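PDB 3EP1: PGRP-Hd - Peptidoglycan recognition protein homologue from Alvinella pompejana, which probably recognises bacterial peptidoglycan, as a homologue of the peptidoglycan recognition proteins of innate immunity, whose fold it shares with the N-acetylmuramoyl-L-alanine amidases. Local coordinates for residues Q9-I14 / I62-Q67; R17-M22 / W96-Q101; D27-W32 / S147-R152; T34-C39 / I116-K121; F82-D87 / D130-L135. All blocks are in the same frame, centred on the assembly; numbering follows the deposited sequence.

Contact 1 (Q9-I14 / I62-Q67)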
# COMPACT_ATOMS: atom_id res chain seq x y z
N GLN A 9 6.41 -17.60 0.57
CA GLN A 9 6.59 -18.75 -0.29
C GLN A 9 7.49 -18.51 -1.50
O GLN A 9 8.04 -19.47 -2.05
CB GLN A 9 5.23 -19.29 -0.76
CG GLN A 9 5.37 -20.46 -1.70
CD GLN A 9 4.15 -21.36 -1.77
OE1 GLN A 9 4.20 -22.43 -2.37
NE2 GLN A 9 3.04 -20.92 -1.16
N GLN A 10 7.66 -17.27 -1.92
CA GLN A 10 8.51 -16.99 -3.07
C GLN A 10 9.97 -17.18 -2.70
O GLN A 10 10.80 -17.46 -3.56
CB GLN A 10 8.26 -15.58 -3.62
CG GLN A 10 8.48 -15.45 -5.14
CD GLN A 10 7.55 -14.41 -5.78
OE1 GLN A 10 6.33 -14.52 -5.74
NE2 GLN A 10 8.15 -13.40 -6.40
N TRP A 11 10.31 -17.03 -1.42
CA TRP A 11 11.70 -17.27 -1.02
C TRP A 11 11.84 -18.59 -0.27
O TRP A 11 12.82 -18.81 0.44
CB TRP A 11 12.29 -16.11 -0.20
CG TRP A 11 11.52 -15.61 0.99
CD1 TRP A 11 10.56 -14.64 1.00
CD2 TRP A 11 11.70 -16.00 2.36
NE1 TRP A 11 10.13 -14.40 2.28
CE2 TRP A 11 10.81 -15.22 3.14
CE3 TRP A 11 12.53 -16.93 3.00
CZ2 TRP A 11 10.72 -15.34 4.53
CZ3 TRP A 11 12.44 -17.06 4.39
CH2 TRP A 11 11.54 -16.26 5.14
N ALA A 12 10.85 -19.48 -0.45
CA ALA A 12 10.82 -20.81 0.17
C ALA A 12 10.86 -20.79 1.70
O ALA A 12 11.58 -21.57 2.31
CB ALA A 12 11.96 -21.66 -0.35
N ALA A 13 10.06 -19.92 2.31
CA ALA A 13 10.04 -19.82 3.76
C ALA A 13 9.41 -21.04 4.42
O ALA A 13 8.47 -21.63 3.89
CB ALA A 13 9.30 -18.55 4.17
N ILE A 14 9.95 -21.41 5.58
CA ILE A 14 9.40 -22.52 6.36
C ILE A 14 8.38 -21.86 7.29
O ILE A 14 8.59 -20.74 7.75
CB ILE A 14 10.50 -23.21 7.19
CG1 ILE A 14 11.50 -23.91 6.26
CG2 ILE A 14 9.87 -24.22 8.15
CD1 ILE A 14 12.65 -24.55 6.99
N ILE A 62 19.39 -15.09 0.46
CA ILE A 62 19.88 -14.50 1.70
C ILE A 62 18.77 -14.44 2.73
O ILE A 62 19.00 -14.71 3.91
CB ILE A 62 20.43 -13.07 1.50
CG1 ILE A 62 21.73 -13.11 0.70
CG2 ILE A 62 20.69 -12.43 2.86
CD1 ILE A 62 22.31 -11.75 0.39
N VAL A 63 17.57 -14.10 2.29
CA VAL A 63 16.43 -14.01 3.18
C VAL A 63 16.21 -15.39 3.81
O VAL A 63 15.99 -15.51 5.01
CB VAL A 63 15.16 -13.55 2.44
CG1 VAL A 63 13.98 -13.55 3.37
CG2 VAL A 63 15.36 -12.15 1.89
N LYS A 64 16.28 -16.42 2.98
CA LYS A 64 16.10 -17.79 3.48
C LYS A 64 17.18 -18.09 4.52
O LYS A 64 16.91 -18.64 5.57
CB LYS A 64 16.21 -18.77 2.32
CG LYS A 64 16.24 -20.24 2.73
CD LYS A 64 14.87 -20.76 3.10
CE LYS A 64 14.87 -22.29 3.02
NZ LYS A 64 13.53 -22.87 3.22
N ALA A 65 18.41 -17.71 4.20
CA ALA A 65 19.55 -17.92 5.09
C ALA A 65 19.34 -17.24 6.44
O ALA A 65 19.73 -17.76 7.48
CB ALA A 65 20.83 -17.40 4.44
N LEU A 66 18.74 -16.05 6.41
CA LEU A 66 18.49 -15.32 7.64
C LEU A 66 17.49 -16.08 8.48
O LEU A 66 17.68 -16.26 9.68
CB LEU A 66 17.97 -13.91 7.33
CG LEU A 66 18.99 -12.90 6.80
CD1 LEU A 66 18.28 -11.67 6.24
CD2 LEU A 66 19.95 -12.53 7.91
N GLN A 67 16.42 -16.55 7.84
CA GLN A 67 15.42 -17.30 8.59
C GLN A 67 16.12 -18.45 9.30
O GLN A 67 15.99 -18.60 10.51
CB GLN A 67 14.33 -17.83 7.66
CG GLN A 67 13.24 -18.57 8.42
CD GLN A 67 12.21 -19.20 7.53
OE1 GLN A 67 12.55 -19.92 6.59
NE2 GLN A 67 10.94 -18.96 7.82
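W11 presses one face of its indole against V63, whose CG1 methyl stands over the six-membered ring in a CH-pi contact, 3.5 Å from the centroid and 13° off the ring normal. A13 CB lies over the opposite face, offset toward the rim, so the indole is sandwiched between helix 59-72 and its own loop. A bond from NE1 to E92 O should fix the rotation of the ring. Q67, its chain extended, runs past W11 CZ3 and CH2 with its amide plane turned 59° from the indole, and its amide then grips the backbone of I14 twice. I14 N gives an almost straight bond (177°) to a lone pair of Q67 OE1 at 3.2 Å, while Q67 NE2 reaches I14 O at 2.9 Å, tilted from the amide plane; NE2 also bonds D77. A leucine in place of Q67 would probably leave I14 N and O without these partners on the helix and hold this end of the loop less firmly. The other side is looser and more open to solvent: K64, bent at chi2, sends NZ to A12 O beside I14 CG1 (3.8 Å), with A12 and I14 both exposed. A segment ahead of the first sheet strand, pinned by a buried tryptophan to the first long helix, is consistent with the N-terminal region of the PGRP fold.

Contact 2 (R17-M22 / W96-Q101)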
# COMPACT_ATOMS: atom_id res chain seq x y z
N ARG A 17 7.33 -21.23 13.84
CA ARG A 17 7.13 -22.20 14.91
C ARG A 17 5.79 -21.84 15.54
O ARG A 17 4.94 -22.71 15.76
CB ARG A 17 8.24 -22.08 15.94
CG ARG A 17 9.52 -22.73 15.51
CD ARG A 17 10.62 -22.50 16.51
NE ARG A 17 11.76 -23.38 16.23
CZ ARG A 17 13.02 -23.08 16.48
NH1 ARG A 17 13.33 -21.91 17.01
NH2 ARG A 17 13.98 -23.95 16.18
N ARG A 18 5.62 -20.55 15.81
CA ARG A 18 4.39 -20.01 16.40
C ARG A 18 4.19 -18.59 15.85
O ARG A 18 5.15 -17.87 15.60
CB ARG A 18 4.51 -19.97 17.93
CG ARG A 18 5.63 -19.08 18.45
CD ARG A 18 6.12 -19.48 19.85
NE ARG A 18 6.60 -20.86 19.88
CZ ARG A 18 7.55 -21.32 20.70
NH1 ARG A 18 8.14 -20.51 21.58
NH2 ARG A 18 7.91 -22.60 20.64
N GLN A 19 2.94 -18.21 15.65
CA GLN A 19 2.62 -16.89 15.12
C GLN A 19 1.78 -16.11 16.12
O GLN A 19 0.64 -16.47 16.40
CB GLN A 19 1.87 -17.04 13.80
CG GLN A 19 1.36 -15.74 13.23
CD GLN A 19 0.65 -15.93 11.90
OE1 GLN A 19 1.25 -16.39 10.92
NE2 GLN A 19 -0.63 -15.57 11.85
N ILE A 20 2.35 -15.04 16.67
CA ILE A 20 1.62 -14.23 17.63
C ILE A 20 1.07 -12.99 16.93
O ILE A 20 1.84 -12.17 16.42
CB ILE A 20 2.53 -13.80 18.81
CG1 ILE A 20 3.05 -15.05 19.53
CG2 ILE A 20 1.75 -12.92 19.78
CD1 ILE A 20 3.83 -14.77 20.81
N LYS A 21 -0.25 -12.86 16.91
CA LYS A 21 -0.89 -11.72 16.26
C LYS A 21 -0.64 -10.43 17.03
O LYS A 21 -0.27 -10.45 18.20
CB LYS A 21 -2.39 -11.97 16.11
CG LYS A 21 -2.70 -13.04 15.07
CD LYS A 21 -4.19 -13.22 14.87
CE LYS A 21 -4.48 -14.10 13.66
NZ LYS A 21 -3.92 -15.48 13.77
N MET A 22 -0.85 -9.31 16.36
CA MET A 22 -0.61 -8.01 16.98
C MET A 22 -1.90 -7.21 17.19
O MET A 22 -2.62 -6.91 16.23
CB MET A 22 0.36 -7.22 16.11
CG MET A 22 0.69 -5.84 16.61
SD MET A 22 1.92 -5.05 15.58
CE MET A 22 3.41 -5.60 16.39
N TRP A 96 2.55 -8.16 7.95
CA TRP A 96 1.76 -7.22 8.75
C TRP A 96 0.98 -7.98 9.82
O TRP A 96 0.70 -9.17 9.67
CB TRP A 96 0.75 -6.46 7.88
CG TRP A 96 1.31 -5.55 6.82
CD1 TRP A 96 1.12 -5.64 5.48
CD2 TRP A 96 2.11 -4.38 7.03
NE1 TRP A 96 1.74 -4.60 4.83
CE2 TRP A 96 2.36 -3.81 5.76
CE3 TRP A 96 2.64 -3.75 8.16
CZ2 TRP A 96 3.11 -2.65 5.60
CZ3 TRP A 96 3.39 -2.59 8.00
CH2 TRP A 96 3.62 -2.06 6.72
N GLY A 97 0.65 -7.29 10.90
CA GLY A 97 -0.14 -7.88 11.97
C GLY A 97 0.45 -8.99 12.82
O GLY A 97 -0.29 -9.68 13.51
N VAL A 98 1.77 -9.16 12.80
CA VAL A 98 2.41 -10.20 13.61
C VAL A 98 3.60 -9.62 14.37
O VAL A 98 4.38 -8.85 13.81
CB VAL A 98 2.91 -11.37 12.73
CG1 VAL A 98 3.57 -12.42 13.61
CG2 VAL A 98 1.76 -11.99 11.96
N VAL A 99 3.75 -10.02 15.63
CA VAL A 99 4.86 -9.53 16.45
C VAL A 99 6.19 -10.19 16.06
O VAL A 99 6.28 -11.41 15.93
CB VAL A 99 4.61 -9.78 17.96
CG1 VAL A 99 3.37 -9.01 18.43
CG2 VAL A 99 4.42 -11.25 18.22
N GLY A 100 7.21 -9.36 15.85
CA GLY A 100 8.51 -9.88 15.48
C GLY A 100 9.41 -10.02 16.69
O GLY A 100 8.95 -9.90 17.83
N GLN A 101 10.69 -10.29 16.44
CA GLN A 101 11.70 -10.41 17.50
C GLN A 101 12.96 -9.72 16.97
O GLN A 101 13.99 -10.35 16.75
CB GLN A 101 11.95 -11.90 17.81
CG GLN A 101 10.77 -12.56 18.52
CD GLN A 101 10.86 -14.07 18.60
OE1 GLN A 101 10.76 -14.77 17.59
NE2 GLN A 101 11.06 -14.59 19.81
O HOH W 1 5.21 -13.87 16.45
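The chi1 of V99 (-62°) sets CG1 anti to its carbonyl carbon and leaves CG2 between the backbone N and that carbon, against I20 CB, and the two carbons meet at 3.2 Å, closer than usual van der Waals contact. M22 starts out extended and bends at chi3 (-89°), which turns CE back to V99 CG1 at 4.0 Å. V98, its CG1 anti to the backbone N, offers both methyls to the side chain of Q19, whose CG lies 4.0 Å from CG2, while CG1 also touches I20 O. Replacing V98 by a glycine is likely to open a gap beneath Q19 CG and to let this extended backbone turn more freely. Between the side chains the backbones are tied on each side of the K21-V98 pair. V99 N bonds I20 O at 3.0 Å, and M22 N bonds G97 O at 2.9 Å, the latter donor sitting above the carbonyl plane. One water extends the link, accepting from I20 N and donating to V99 O, an oxygen that R94 NH1 also holds. Two irregular surface loops, one leading toward strand 26-33 and the other following strand 90-92, are thus clasped by a single isolated beta bridge.

Contact 3 (D27-W32 / S147-R152)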
# COMPACT_ATOMS: atom_id res chain seq x y z
N ASP A 27 2.79 1.69 15.81
CA ASP A 27 3.00 3.11 15.79
C ASP A 27 4.46 3.47 15.56
O ASP A 27 4.81 4.65 15.50
CB ASP A 27 2.47 3.74 17.09
CG ASP A 27 3.10 3.16 18.34
OD1 ASP A 27 3.22 1.93 18.45
OD2 ASP A 27 3.46 3.95 19.23
N GLU A 28 5.31 2.46 15.41
CA GLU A 28 6.72 2.73 15.13
C GLU A 28 7.43 1.67 14.29
O GLU A 28 7.15 0.48 14.38
CB GLU A 28 7.49 2.99 16.44
CG GLU A 28 7.40 1.90 17.49
CD GLU A 28 7.78 2.41 18.87
OE1 GLU A 28 7.79 1.62 19.84
OE2 GLU A 28 8.08 3.62 18.98
N ILE A 29 8.34 2.13 13.43
CA ILE A 29 9.10 1.25 12.55
C ILE A 29 10.57 1.23 12.97
O ILE A 29 11.23 2.26 12.99
CB ILE A 29 9.02 1.71 11.08
CG1 ILE A 29 7.59 1.60 10.54
CG2 ILE A 29 9.95 0.87 10.23
CD1 ILE A 29 6.61 2.60 11.12
N PHE A 30 11.08 0.05 13.30
CA PHE A 30 12.48 -0.08 13.70
C PHE A 30 13.34 -0.54 12.53
O PHE A 30 13.08 -1.59 11.95
CB PHE A 30 12.61 -1.05 14.87
CG PHE A 30 12.03 -0.53 16.15
CD1 PHE A 30 12.58 0.60 16.76
CD2 PHE A 30 10.92 -1.13 16.73
CE1 PHE A 30 12.02 1.12 17.93
CE2 PHE A 30 10.35 -0.61 17.89
CZ PHE A 30 10.91 0.51 18.49
N LEU A 31 14.36 0.25 12.21
CA LEU A 31 15.26 -0.06 11.10
C LEU A 31 16.56 -0.74 11.53
O LEU A 31 17.29 -0.23 12.37
CB LEU A 31 15.60 1.21 10.31
CG LEU A 31 14.70 1.60 9.14
CD1 LEU A 31 15.28 2.84 8.46
CD2 LEU A 31 14.62 0.47 8.13
N TRP A 32 16.82 -1.90 10.93
CA TRP A 32 18.03 -2.67 11.22
C TRP A 32 18.69 -3.06 9.92
O TRP A 32 18.01 -3.41 8.97
CB TRP A 32 17.70 -3.95 11.97
CG TRP A 32 17.23 -3.77 13.35
CD1 TRP A 32 15.97 -3.43 13.75
CD2 TRP A 32 18.01 -3.93 14.54
NE1 TRP A 32 15.92 -3.38 15.12
CE2 TRP A 32 17.15 -3.68 15.63
CE3 TRP A 32 19.35 -4.26 14.78
CZ2 TRP A 32 17.59 -3.75 16.96
CZ3 TRP A 32 19.79 -4.33 16.10
CH2 TRP A 32 18.91 -4.08 17.17
N SER A 147 -0.96 6.81 11.56
CA SER A 147 -0.68 7.95 10.69
C SER A 147 0.55 8.78 11.02
O SER A 147 1.01 9.56 10.19
CB SER A 147 -1.92 8.87 10.60
OG SER A 147 -2.36 9.34 11.86
N GLY A 148 1.09 8.62 12.22
CA GLY A 148 2.27 9.39 12.58
C GLY A 148 3.47 8.54 12.93
O GLY A 148 4.50 9.06 13.37
N ALA A 149 3.35 7.22 12.72
CA ALA A 149 4.42 6.27 13.01
C ALA A 149 5.81 6.85 12.78
O ALA A 149 6.09 7.41 11.72
CB ALA A 149 4.24 5.00 12.17
N ARG A 150 6.69 6.71 13.77
CA ARG A 150 8.05 7.22 13.64
C ARG A 150 9.04 6.15 13.22
O ARG A 150 9.04 5.03 13.74
CB ARG A 150 8.51 7.84 14.96
CG ARG A 150 7.70 9.05 15.41
CD ARG A 150 8.20 9.60 16.73
NE ARG A 150 9.54 10.19 16.65
CZ ARG A 150 10.16 10.78 17.67
NH1 ARG A 150 9.55 10.88 18.85
NH2 ARG A 150 11.38 11.28 17.52
N LEU A 151 9.90 6.49 12.26
CA LEU A 151 10.93 5.58 11.79
C LEU A 151 12.09 5.74 12.78
O LEU A 151 12.80 6.76 12.77
CB LEU A 151 11.37 5.99 10.38
CG LEU A 151 12.30 5.04 9.63
CD1 LEU A 151 11.63 3.71 9.44
CD2 LEU A 151 12.64 5.65 8.28
N ARG A 152 12.28 4.74 13.63
CA ARG A 152 13.31 4.76 14.65
C ARG A 152 14.54 3.90 14.35
O ARG A 152 14.42 2.78 13.86
CB ARG A 152 12.73 4.28 15.98
CG ARG A 152 11.56 5.08 16.53
CD ARG A 152 11.13 4.48 17.87
NE ARG A 152 10.19 5.31 18.62
CZ ARG A 152 10.42 6.58 18.94
NH1 ARG A 152 11.54 7.17 18.57
NH2 ARG A 152 9.52 7.26 19.64
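D27 opens a parallel strand pair in which 149-152, an outermost strand of the mixed sheet within this chain, runs beside strand 26-33; its carbonyl O accepts from R150 N at 3.3 Å. E28 follows, its chi1 of 56° placing CG in the crowded position between backbone N and carbonyl carbon, and from there the extended chain reaches R152. The salt bridge from E28 OE2 to R152 NE is 2.7 Å long: the oxygen lies in the guanidinium plane, but the nitrogen comes from above the carboxylate plane, the two planes being 71° apart. R106 takes the other carboxylate oxygen, OE1. I29 bonds both neighbours of L151, its N to R150 O at 3.0 Å and its O from R152 N at 2.8 Å, as a parallel ladder requires. Its side chain turns to the other face of the sheet, where CD1 meets A149 CB (3.5 Å) and CG2 is pressed tightly on L151 CD1 (3.4 Å). Back on the E28 face, F30 lies alongside R152, pointing the same way, with the ring 26° from the guanidinium plane and CE1 against CD at 3.5 Å. R152 is therefore steadied by a carboxylate at its NE and by an aromatic ring along its methylenes. L31 continues the ladder through its N to R152 O; on the I29 face, near L166 of helix 160-167, its CG rests 3.7 Å from L151 CD1.

Contact 4 (T34-C39 / I116-K121)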
# COMPACT_ATOMS: atom_id res chain seq x y z
N THR A 34 21.27 -5.65 7.86
CA THR A 34 21.74 -7.02 8.02
C THR A 34 23.25 -7.03 8.21
O THR A 34 23.83 -8.03 8.64
CB THR A 34 21.31 -7.91 6.83
OG1 THR A 34 21.80 -7.37 5.60
CG2 THR A 34 19.80 -8.00 6.78
N GLY A 35 23.89 -5.92 7.89
CA GLY A 35 25.32 -5.80 8.11
C GLY A 35 26.27 -6.03 6.96
O GLY A 35 25.91 -6.59 5.92
N PRO A 36 27.53 -5.58 7.12
CA PRO A 36 28.57 -5.74 6.10
C PRO A 36 28.85 -7.22 5.89
O PRO A 36 29.21 -7.65 4.80
CB PRO A 36 29.75 -4.99 6.71
CG PRO A 36 29.56 -5.23 8.18
CD PRO A 36 28.08 -4.97 8.34
N ASP A 37 28.66 -8.00 6.95
CA ASP A 37 28.87 -9.45 6.90
C ASP A 37 27.67 -10.21 6.32
O ASP A 37 27.49 -11.39 6.61
CB ASP A 37 29.19 -9.97 8.30
N THR A 38 26.86 -9.56 5.50
CA THR A 38 25.71 -10.24 4.92
C THR A 38 26.15 -11.29 3.90
O THR A 38 25.59 -12.38 3.85
CB THR A 38 24.75 -9.25 4.22
OG1 THR A 38 24.27 -8.29 5.16
CG2 THR A 38 23.56 -9.99 3.62
N CYS A 39 27.15 -10.98 3.08
CA CYS A 39 27.61 -11.93 2.07
C CYS A 39 28.14 -13.24 2.66
O CYS A 39 28.56 -14.14 1.92
CB CYS A 39 28.66 -11.29 1.16
SG CYS A 39 28.00 -10.12 -0.09
N ILE A 116 18.91 -4.89 3.69
CA ILE A 116 19.98 -5.78 3.29
C ILE A 116 21.27 -5.13 2.81
O ILE A 116 21.36 -4.66 1.68
CB ILE A 116 19.46 -6.76 2.23
CG1 ILE A 116 18.16 -7.42 2.74
CG2 ILE A 116 20.50 -7.82 1.94
CD1 ILE A 116 17.50 -8.39 1.79
N GLY A 117 22.27 -5.13 3.68
CA GLY A 117 23.56 -4.55 3.34
C GLY A 117 24.26 -3.90 4.51
O GLY A 117 23.85 -4.08 5.66
N ASP A 118 25.33 -3.17 4.21
CA ASP A 118 26.14 -2.45 5.21
C ASP A 118 26.04 -0.99 4.85
O ASP A 118 26.42 -0.58 3.75
CB ASP A 118 27.61 -2.91 5.18
CG ASP A 118 28.58 -1.94 5.92
OD1 ASP A 118 28.19 -1.35 6.96
OD2 ASP A 118 29.74 -1.79 5.46
N PHE A 119 25.52 -0.20 5.79
CA PHE A 119 25.34 1.22 5.57
C PHE A 119 26.09 2.01 6.63
O PHE A 119 25.68 3.10 7.04
CB PHE A 119 23.85 1.54 5.57
CG PHE A 119 23.08 0.75 4.55
CD1 PHE A 119 23.25 0.99 3.19
CD2 PHE A 119 22.27 -0.32 4.94
CE1 PHE A 119 22.65 0.18 2.23
CE2 PHE A 119 21.66 -1.13 3.99
CZ PHE A 119 21.85 -0.88 2.63
N GLY A 120 27.22 1.46 7.06
CA GLY A 120 28.03 2.14 8.05
C GLY A 120 28.72 3.34 7.43
O GLY A 120 28.91 4.37 8.08
N LYS A 121 29.10 3.21 6.16
CA LYS A 121 29.79 4.28 5.45
C LYS A 121 29.02 4.82 4.25
O LYS A 121 29.03 6.03 4.01
CB LYS A 121 31.17 3.79 5.00
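T34 and G117 carry much of this contact between the loops that follow the neighbouring parallel strands 26-33 and 110-115. A chi1 of 57° tucks T34 OG1 over its own backbone, facing the second loop, and there it accepts G117 N at 3.0 Å while also touching I116 CA. The same hydroxyl donates to T38 OG1 at 2.7 Å, and T38 OG1 in turn donates to G35 O, so a relay of two threonines ties the first loop to itself as well as to its neighbour. G117 answers through its carbonyl, with a weak bond from G35 N at 2.9 Å. Glycine suits position 117: a side chain would run into F119 and into the carbonyl before it. D118 lies across P36, though the fit of this pair is doubtful. Its OD1 is met from above the carboxylate plane by G120 N at 3.0 Å, closing an Asx turn that holds the carboxylate in place. Apolar contact is slight, chiefly I116 CG2 with T38 CG2 at 4.1 Å. The loops are consequently joined mainly by polar bonds, with a two-way hydroxyl at T34 accepting from the second loop and donating within its own.

Contact 5 (F82-D87 / D130-L135); sequences FLIDQD and DALSKL
F82 and I84 bring strand 82-84 over helix 130-135 with the two short axes 9.6 Å apart at their closest and running nearly antiparallel, 154° between their directions. Both side chains point toward the helix, and what they meet is wholly apolar. L135, its CG anti to the backbone N (chi1 175°), spreads its two methyls under F82: CD1 stands over the centre of the phenyl ring, 4.0 Å from the centroid and only 3° off the normal, a CH-pi contact, while CD2 lies 4.0 Å from F82 CB. The same ring is met by W96 in an edge-to-face pairing, so the phenylalanine is held by helix and loop together. I84 divides its branches: CG2 rests on A131 CB, one helical turn before L135, at 3.8 Å, and CD1 settles on the helix backbone at L132 CA (3.7 Å) and approaches L135 CD2 at 4.2 Å. Past the strand, D85 OD1 accepts from D87 N in an Asx turn. Every residue that touches here is buried. L83, on the strand's other face, packs on L66 of helix 59-72, so the central sheet is layered between helices as in the alpha/beta fold of the PGRP and amidase family.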
# COMPACT_ATOMS: atom_id res chain seq x y z
N PHE A 82 9.46 -7.33 7.58
CA PHE A 82 9.77 -7.10 6.17
C PHE A 82 11.27 -6.86 6.00
O PHE A 82 11.96 -6.50 6.95
CB PHE A 82 9.05 -5.87 5.63
CG PHE A 82 7.55 -5.99 5.61
CD1 PHE A 82 6.78 -5.47 6.64
CD2 PHE A 82 6.91 -6.64 4.55
CE1 PHE A 82 5.41 -5.59 6.63
CE2 PHE A 82 5.54 -6.77 4.53
CZ PHE A 82 4.78 -6.24 5.58
N LEU A 83 11.75 -7.06 4.78
CA LEU A 83 13.16 -6.84 4.46
C LEU A 83 13.20 -6.18 3.09
O LEU A 83 12.37 -6.47 2.24
CB LEU A 83 13.94 -8.16 4.45
CG LEU A 83 13.91 -9.04 5.71
CD1 LEU A 83 12.67 -9.91 5.69
CD2 LEU A 83 15.15 -9.91 5.75
N ILE A 84 14.18 -5.31 2.87
CA ILE A 84 14.30 -4.57 1.62
C ILE A 84 15.73 -4.62 1.08
O ILE A 84 16.67 -4.37 1.83
CB ILE A 84 13.89 -3.09 1.84
CG1 ILE A 84 12.53 -3.03 2.54
CG2 ILE A 84 13.89 -2.33 0.53
CD1 ILE A 84 12.04 -1.63 2.89
N ASP A 85 15.92 -4.96 -0.19
CA ASP A 85 17.27 -5.01 -0.76
C ASP A 85 17.61 -3.70 -1.47
O ASP A 85 16.76 -2.82 -1.62
CB ASP A 85 17.46 -6.21 -1.71
CG ASP A 85 16.60 -6.14 -2.95
OD1 ASP A 85 16.17 -5.04 -3.35
OD2 ASP A 85 16.37 -7.21 -3.56
N GLN A 86 18.86 -3.58 -1.91
CA GLN A 86 19.34 -2.36 -2.55
C GLN A 86 18.73 -1.99 -3.91
O GLN A 86 18.93 -0.87 -4.40
CB GLN A 86 20.87 -2.42 -2.62
CG GLN A 86 21.46 -2.58 -1.21
CD GLN A 86 22.97 -2.68 -1.19
OE1 GLN A 86 23.55 -3.50 -1.90
NE2 GLN A 86 23.61 -1.87 -0.35
N ASP A 87 17.96 -2.91 -4.48
CA ASP A 87 17.30 -2.64 -5.75
C ASP A 87 15.83 -2.31 -5.53
O ASP A 87 15.06 -2.27 -6.48
CB ASP A 87 17.43 -3.84 -6.70
CG ASP A 87 18.84 -4.00 -7.24
OD1 ASP A 87 19.37 -3.02 -7.80
OD2 ASP A 87 19.42 -5.10 -7.12
N ASP A 130 13.05 4.50 -1.69
CA ASP A 130 11.70 4.60 -2.23
C ASP A 130 10.85 3.41 -1.82
O ASP A 130 9.66 3.58 -1.53
CB ASP A 130 11.74 4.71 -3.76
CG ASP A 130 12.46 5.96 -4.23
OD1 ASP A 130 13.24 5.86 -5.20
OD2 ASP A 130 12.25 7.04 -3.65
N ALA A 131 11.44 2.22 -1.79
CA ALA A 131 10.71 1.02 -1.39
C ALA A 131 10.34 1.19 0.07
O ALA A 131 9.22 0.89 0.48
CB ALA A 131 11.58 -0.23 -1.58
N LEU A 132 11.30 1.67 0.85
CA LEU A 132 11.08 1.91 2.27
C LEU A 132 9.91 2.87 2.40
O LEU A 132 8.98 2.62 3.15
CB LEU A 132 12.32 2.51 2.91
CG LEU A 132 12.19 2.97 4.37
CD1 LEU A 132 11.43 1.94 5.18
CD2 LEU A 132 13.58 3.20 4.94
N SER A 133 9.97 3.95 1.64
CA SER A 133 8.92 4.96 1.66
C SER A 133 7.58 4.36 1.27
O SER A 133 6.57 4.63 1.92
CB SER A 133 9.27 6.09 0.70
OG SER A 133 8.31 7.13 0.79
N LYS A 134 7.57 3.56 0.21
CA LYS A 134 6.33 2.93 -0.25
C LYS A 134 5.72 2.00 0.80
O LYS A 134 4.52 2.04 1.04
CB LYS A 134 6.59 2.14 -1.54
CG LYS A 134 5.35 1.45 -2.12
CD LYS A 134 5.66 0.74 -3.45
CE LYS A 134 6.72 -0.34 -3.25
NZ LYS A 134 7.35 -0.78 -4.52
N LEU A 135 6.55 1.16 1.40
CA LEU A 135 6.08 0.22 2.41
C LEU A 135 5.30 0.93 3.53
O LEU A 135 4.23 0.51 3.94
CB LEU A 135 7.26 -0.55 3.00
CG LEU A 135 6.96 -1.49 4.17
CD1 LEU A 135 6.03 -2.59 3.72
CD2 LEU A 135 8.24 -2.08 4.71

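In the fold
Contact 5 is the fully buried one, purely apolar, whereas contact 2 lies at the surface and relies on backbone bonds and a water. Contacts 1, 3 and 4 are partly buried; 1 and 3 combine apolar packing with polar bonds, while 4 depends mostly on hydroxyl and backbone bonds. Contacts 3 and 5 reach the same sheet, and L132 of contact 5 packs on both L31 and L151 of contact 3; only contact 3 adds a salt bridge. Contact 1, on helix 59-72, meets contact 5 through L66 and L83 and contact 4 through I62 and T38. I84 and I116 probably share a backbone hydrogen bond between contacts 5 and 4. W96 joins contact 2 to F82 and L135.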